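Local coordinates for protein cysteine hydrolase (Staphylococcus aureus, PDB 6KUA) that hydrolyses amides as a zinc-containing nicotinamidase of the isochorismatase family, most likely converting nicotinamide to nicotinic acid, at residues Val9-Tyr13 against Asp14-Asp18; Ile143-Asn147 against Leu148-Ile152; Ala172-Lys175 against Asn176-Ala180. All coordinates share one frame; numbering follows the deposited sequence.

Contact 1: Val9-Tyr13 against Asp14-Asp18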
# COMPACT_ATOMS: atom_id res chain seq x y z
N VAL A 9 -1.71 18.54 9.94
CA VAL A 9 -2.30 17.32 10.49
C VAL A 9 -3.18 17.67 11.69
O VAL A 9 -2.70 18.22 12.69
CB VAL A 9 -1.21 16.31 10.87
CG1 VAL A 9 -1.84 15.02 11.36
CG2 VAL A 9 -0.31 16.03 9.66
N ASP A 10 -4.48 17.36 11.56
CA ASP A 10 -5.45 17.30 12.66
C ASP A 10 -5.47 18.54 13.54
O ASP A 10 -5.57 18.46 14.77
CB ASP A 10 -5.22 16.05 13.51
CG ASP A 10 -5.85 14.83 12.90
OD1 ASP A 10 -7.06 14.91 12.58
OD2 ASP A 10 -5.15 13.82 12.70
N TYR A 11 -5.42 19.72 12.92
CA TYR A 11 -5.45 20.97 13.69
C TYR A 11 -6.89 21.45 13.89
O TYR A 11 -7.27 22.54 13.47
CB TYR A 11 -4.60 22.03 13.01
CG TYR A 11 -4.17 23.08 14.00
CD1 TYR A 11 -3.19 22.80 14.93
CD2 TYR A 11 -4.79 24.32 14.04
CE1 TYR A 11 -2.80 23.73 15.86
CE2 TYR A 11 -4.41 25.27 14.97
CZ TYR A 11 -3.42 24.97 15.88
OH TYR A 11 -3.02 25.90 16.80
N SER A 12 -7.68 20.61 14.55
CA SER A 12 -9.10 20.83 14.72
C SER A 12 -9.43 21.34 16.12
O SER A 12 -8.65 21.18 17.06
CB SER A 12 -9.88 19.54 14.46
OG SER A 12 -9.78 18.68 15.58
N TYR A 13 -10.62 21.94 16.23
CA TYR A 13 -11.11 22.43 17.51
C TYR A 13 -11.10 21.34 18.58
O TYR A 13 -10.69 21.58 19.72
CB TYR A 13 -12.53 23.00 17.31
CG TYR A 13 -13.19 23.63 18.53
CD1 TYR A 13 -12.99 24.97 18.85
CD2 TYR A 13 -14.04 22.88 19.34
CE1 TYR A 13 -13.61 25.55 19.95
CE2 TYR A 13 -14.67 23.45 20.45
CZ TYR A 13 -14.45 24.78 20.75
OH TYR A 13 -15.06 25.35 21.85
N ASP A 14 -11.53 20.12 18.23
CA ASP A 14 -11.62 19.05 19.21
C ASP A 14 -10.26 18.67 19.78
O ASP A 14 -10.17 18.22 20.93
CB ASP A 14 -12.28 17.81 18.60
CG ASP A 14 -13.77 17.76 18.86
OD1 ASP A 14 -14.24 18.53 19.73
OD2 ASP A 14 -14.47 16.96 18.20
N PHE A 15 -9.18 18.84 19.00
CA PHE A 15 -7.84 18.52 19.47
C PHE A 15 -7.12 19.69 20.11
O PHE A 15 -6.20 19.47 20.91
CB PHE A 15 -6.96 17.99 18.32
CG PHE A 15 -7.20 16.54 17.98
CD1 PHE A 15 -6.98 15.55 18.92
CD2 PHE A 15 -7.64 16.18 16.72
CE1 PHE A 15 -7.20 14.22 18.61
CE2 PHE A 15 -7.87 14.85 16.40
CZ PHE A 15 -7.64 13.87 17.35
N ILE A 16 -7.49 20.93 19.78
CA ILE A 16 -6.71 22.10 20.15
C ILE A 16 -7.37 22.92 21.25
O ILE A 16 -6.68 23.46 22.12
CB ILE A 16 -6.43 22.98 18.91
CG1 ILE A 16 -5.75 22.16 17.81
CG2 ILE A 16 -5.55 24.18 19.27
CD1 ILE A 16 -4.48 21.49 18.28
N ALA A 17 -8.70 23.02 21.23
CA ALA A 17 -9.41 23.95 22.10
C ALA A 17 -9.52 23.41 23.52
O ALA A 17 -9.61 22.20 23.74
CB ALA A 17 -10.79 24.25 21.55
N ASP A 18 -9.54 24.33 24.50
CA ASP A 18 -9.64 23.94 25.91
C ASP A 18 -10.90 23.13 26.18
O ASP A 18 -10.85 22.13 26.92
CB ASP A 18 -9.61 25.19 26.80
CG ASP A 18 -8.24 25.84 26.85
OD1 ASP A 18 -7.22 25.11 26.83
OD2 ASP A 18 -8.18 27.09 26.91

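Contact 2: Ile143-Asn147 against Leu148-Ile152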
# COMPACT_ATOMS: atom_id res chain seq x y z
N ILE A 143 6.42 8.73 9.26
CA ILE A 143 6.98 7.41 8.96
C ILE A 143 6.55 6.95 7.57
O ILE A 143 7.37 6.43 6.80
CB ILE A 143 6.57 6.39 10.03
CG1 ILE A 143 7.30 6.70 11.33
CG2 ILE A 143 6.86 4.97 9.54
CD1 ILE A 143 6.68 6.07 12.53
N SER A 144 5.28 7.15 7.21
CA SER A 144 4.85 6.81 5.86
C SER A 144 5.52 7.69 4.81
O SER A 144 5.88 7.20 3.73
CB SER A 144 3.33 6.92 5.75
OG SER A 144 2.75 5.69 6.15
N ALA A 145 5.63 8.99 5.08
CA ALA A 145 6.36 9.87 4.16
C ALA A 145 7.77 9.36 3.96
O ALA A 145 8.27 9.31 2.82
CB ALA A 145 6.38 11.31 4.70
N TYR A 146 8.40 8.92 5.05
CA TYR A 146 9.75 8.39 4.98
C TYR A 146 9.80 7.14 4.11
O TYR A 146 10.57 7.09 3.14
CB TYR A 146 10.26 8.11 6.40
CG TYR A 146 11.51 7.28 6.44
CD1 TYR A 146 12.77 7.86 6.22
CD2 TYR A 146 11.44 5.92 6.68
CE1 TYR A 146 13.92 7.08 6.25
CE2 TYR A 146 12.59 5.14 6.70
CZ TYR A 146 13.82 5.73 6.49
OH TYR A 146 14.94 4.92 6.53
N ASN A 147 8.96 6.15 4.41
CA ASN A 147 8.96 4.92 3.60
C ASN A 147 8.68 5.21 2.13
O ASN A 147 9.25 4.57 1.25
CB ASN A 147 7.92 3.93 4.13
CG ASN A 147 8.30 3.35 5.49
OD1 ASN A 147 9.44 3.47 5.92
ND2 ASN A 147 7.33 2.73 6.16
N LEU A 148 7.80 6.16 1.85
CA LEU A 148 7.47 6.47 0.47
C LEU A 148 8.55 7.31 -0.22
O LEU A 148 8.41 7.67 -1.39
CB LEU A 148 6.10 7.15 0.41
CG LEU A 148 4.92 6.24 0.81
CD1 LEU A 148 3.72 7.06 1.22
CD2 LEU A 148 4.53 5.27 -0.31
N GLY A 149 9.64 7.64 0.47
CA GLY A 149 10.77 8.28 -0.17
C GLY A 149 10.67 9.78 -0.29
O GLY A 149 11.36 10.36 -1.12
N TYR A 150 9.82 10.43 0.50
CA TYR A 150 9.77 11.89 0.54
C TYR A 150 10.87 12.43 1.43
O TYR A 150 11.20 11.84 2.46
CB TYR A 150 8.42 12.36 1.07
CG TYR A 150 7.32 12.12 0.12
CD1 TYR A 150 7.07 13.00 -0.92
CD2 TYR A 150 6.53 10.97 0.22
CE1 TYR A 150 6.08 12.77 -1.82
CE2 TYR A 150 5.51 10.73 -0.68
CZ TYR A 150 5.28 11.64 -1.69
OH TYR A 150 4.28 11.40 -2.59
N LYS A 151 11.42 13.58 1.03
CA LYS A 151 12.22 14.36 1.96
C LYS A 151 11.28 15.04 2.94
O LYS A 151 10.18 15.45 2.56
CB LYS A 151 13.07 15.40 1.21
CG LYS A 151 13.78 14.88 -0.04
CD LYS A 151 14.53 16.00 -0.80
CE LYS A 151 15.27 15.45 -2.04
NZ LYS A 151 15.92 16.53 -2.87
N ILE A 152 11.70 15.15 4.19
CA ILE A 152 10.79 15.46 5.29
C ILE A 152 11.33 16.62 6.11
O ILE A 152 12.51 16.64 6.48
CB ILE A 152 10.59 14.25 6.22
CG1 ILE A 152 9.96 13.08 5.46
CG2 ILE A 152 9.74 14.66 7.41
CD1 ILE A 152 9.94 11.80 6.26
O HOH W 1 12.53 9.25 2.58

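Contact 3: Ala172-Lys175 against Asn176-Ala180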
# COMPACT_ATOMS: atom_id res chain seq x y z
N ALA A 172 13.57 13.76 17.94
CA ALA A 172 14.85 13.08 17.70
C ALA A 172 14.68 11.91 16.75
O ALA A 172 15.54 11.67 15.90
CB ALA A 172 15.48 12.61 19.02
N HIS A 173 13.58 11.16 16.88
CA HIS A 173 13.27 10.11 15.92
C HIS A 173 13.23 10.67 14.50
O HIS A 173 13.88 10.13 13.60
CB HIS A 173 11.95 9.44 16.27
CG HIS A 173 11.65 8.22 15.46
ND1 HIS A 173 12.21 6.99 15.73
CD2 HIS A 173 10.85 8.04 14.38
CE1 HIS A 173 11.75 6.10 14.86
NE2 HIS A 173 10.93 6.71 14.02
N PHE A 174 12.50 11.77 14.29
CA PHE A 174 12.44 12.35 12.95
C PHE A 174 13.84 12.66 12.43
O PHE A 174 14.16 12.40 11.27
CB PHE A 174 11.59 13.63 12.93
CG PHE A 174 10.19 13.47 13.43
CD1 PHE A 174 9.49 12.28 13.27
CD2 PHE A 174 9.54 14.54 14.05
CE1 PHE A 174 8.17 12.15 13.73
CE2 PHE A 174 8.23 14.42 14.53
CZ PHE A 174 7.54 13.22 14.37
N LYS A 175 14.70 13.20 13.30
CA LYS A 175 16.04 13.60 12.89
C LYS A 175 16.95 12.39 12.69
O LYS A 175 17.60 12.26 11.65
CB LYS A 175 16.62 14.56 13.94
CG LYS A 175 17.99 15.18 13.62
CD LYS A 175 18.37 16.19 14.72
CE LYS A 175 19.89 16.26 14.96
NZ LYS A 175 20.38 15.12 15.80
N ASN A 176 16.97 11.46 13.65
CA ASN A 176 17.99 10.42 13.68
C ASN A 176 17.60 9.17 12.89
O ASN A 176 18.49 8.49 12.35
CB ASN A 176 18.32 10.04 15.14
CG ASN A 176 18.71 11.26 15.99
OD1 ASN A 176 19.43 12.13 15.52
ND2 ASN A 176 18.22 11.33 17.22
N SER A 177 16.32 8.82 12.82
CA SER A 177 15.90 7.66 12.04
C SER A 177 15.30 8.00 10.68
O SER A 177 15.43 7.20 9.74
CB SER A 177 14.88 6.82 12.83
OG SER A 177 15.45 6.36 14.03
N LEU A 178 14.60 9.14 10.56
CA LEU A 178 13.92 9.46 9.31
C LEU A 178 14.69 10.44 8.44
O LEU A 178 14.19 10.81 7.37
CB LEU A 178 12.51 10.00 9.59
CG LEU A 178 11.61 9.18 10.53
CD1 LEU A 178 10.16 9.63 10.39
CD2 LEU A 178 11.75 7.69 10.25
N GLY A 179 15.87 10.87 8.86
CA GLY A 179 16.66 11.80 8.06
C GLY A 179 15.94 13.10 7.79
O GLY A 179 16.09 13.68 6.70
N ALA A 180 15.15 13.58 8.74
CA ALA A 180 14.32 14.75 8.52
C ALA A 180 15.03 15.99 9.03
O ALA A 180 15.73 15.95 10.05
CB ALA A 180 12.96 14.62 9.22

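Contact 1: Val9-Tyr13 against Asp14-Asp18
Tyr11 and Ile16, five residues apart where the chain leaves strand 4-9 and turns into the short helix 13-16, cross at about a right angle. Ile16 CG1 sits over one face of the Tyr11 ring, 3.9 Å from its centroid, in a CH-pi contact displaced toward the rim, while Ile16 CD1 comes 3.7 Å from Tyr11 CE1. Tyr11 is the centre of an inverse gamma turn, from which its ring meets Ile16 although its CB starts off away from the helix: CG lies anti to the backbone N (chi1 -157°), and the ring swings back along the turn. Its hydroxyl is tied to Gly28 O. A second CH-pi pair spans the end of the helix, with Ala17 CB 3.6 Å from the centroid of the Tyr13 ring; the methyl, one turn later, lies over the ring toward its rim. Tyr13 O takes two N-H groups from the same face of its plane: Ala17 N at 2.9 Å, nearly straight, and Ile16 N at 3.3 Å, well above the carbonyl plane. Ser12 is the N-cap. Its OG, folded between the backbone N and the carbonyl carbon (chi1 77°), accepts a long, weak capping bond of 3.5 Å from Phe15 N, and Ser12 O receives further weak bonds from Phe15 N and Ile16 N. Phe15 turns its CE2 to Asp10 OD1 (3.9 Å), ring and carboxylate planes far from parallel; the carboxylate itself is held by a salt bridge to Lys104 and by Asp54 N. A capped helix following the first central strand, beside an aspartate-lysine pair and a bound zinc ion, is consistent with the active site of isochorismatase-family cysteine hydrolases, where an aspartate and a lysine accompany the catalytic cysteine.

Contact 2: Ile143-Asn147 against Leu148-Ile152
A Schellman motif ends helix 137-147 and swings the chain round to strand 151-160, bringing Ala145 and Tyr146 against Leu148, Gly149, Tyr150 and Ile152. Two backbone bonds define it: Tyr150 N to Ala145 O at 3.0 Å, and Gly149 N to Tyr146 O at 2.9 Å, with Gly149 at positive phi (85°). Leu148 N still makes the regular helical bond to Ser144 O (2.9 Å). Beyond the turn, a water donates to both Tyr146 O and Tyr150 O, tying the helix end to the start of the strand. Apolar side chains meet across the same turn. Ile152 CD1 reaches back to the helix and touches Tyr146 CB at 3.7 Å and Ala145 CB at 3.9 Å; with CG1 anti to the carbonyl carbon (chi1 -62°), the extended branch ends over the last helical turn. Ala145 CB also faces Tyr150 CB at 4.3 Å, the hydrophobic pair across the motif. The Tyr150 ring turns its edge to Ala145 O, which lies in the ring plane 3.5 Å from CD2. Its hydroxyl bonds to Asp116, and Arg120 of the third subunit makes a cation-pi contact with the ring. Leu148 CB, CG and CD1 lie against Ser144 O (CG at 3.2 Å), while Ser144 OG is hydrogen-bonded to Asp108 OD2. This is the helix-to-strand connection of a beta-alpha-beta crossover, 126-132 to 137-147 to 151-160, in a parallel sheet.

Contact 3: Ala172-Lys175 against Asn176-Ala180
The His173 ring carries Ser177 CB over one face, 4.0 Å from its centroid in a CH-pi contact offset toward the rim, while Leu178 CD2 approaches NE2 obliquely at 4.0 Å. The same ring stacks with Trp169, and NE2 is hydrogen-bonded to His140 NE2 of the second subunit. The CB of His173 points away from 176-180, but CG anti to the backbone N (chi1 -172°) brings the imidazole back beside Ser177. The Phe174 ring meets Leu178 CD1 obliquely (CD1 to CD1, 4.0 Å), the two side chains running side by side in the same direction. On the exposed side, the chain of Lys175, bent at its last two torsions, returns to set NZ on a lone pair of Asn176 OD1, in the carbonyl plane, at 3.1 Å. Asn176 N bonds to Ala172 O at 2.7 Å, His173 O accepts from both Ser177 N (2.9 Å) and Leu178 N, and Phe174 O is reached by Ala180 N at 3.0 Å after Gly179 has turned to positive phi (59°). That last bond brings Ala180 CB near Phe174 CB. At the end of helix 164-176, Phe174 packs on Leu139 and Ala142 of helix 137-147 and on Val154 of strand 151-160, Leu178 rests on Tyr146, and Ala180 lies on Ile152.

All three contacts are chain turns at helix ends, met in series along one isochorismatase domain. Contact 1 stands apart, its centre 25 Å from the centres of both others and about 10 Å from either by nearest atoms; it lies across the chain's centre from contact 2 and is the one beside the metal, with the Phe15 side chain about 5 Å from the zinc ion. Contacts 2 and 3 are neighbours, centres 11 Å apart. They meet where Ile152 O touches Ala180 CB at 3.4 Å and Tyr146 CD1 touches Leu178 O at 3.5 Å. Both touch the second subunit, and contact 2 also reaches a third, whereas contact 1 touches no other chain.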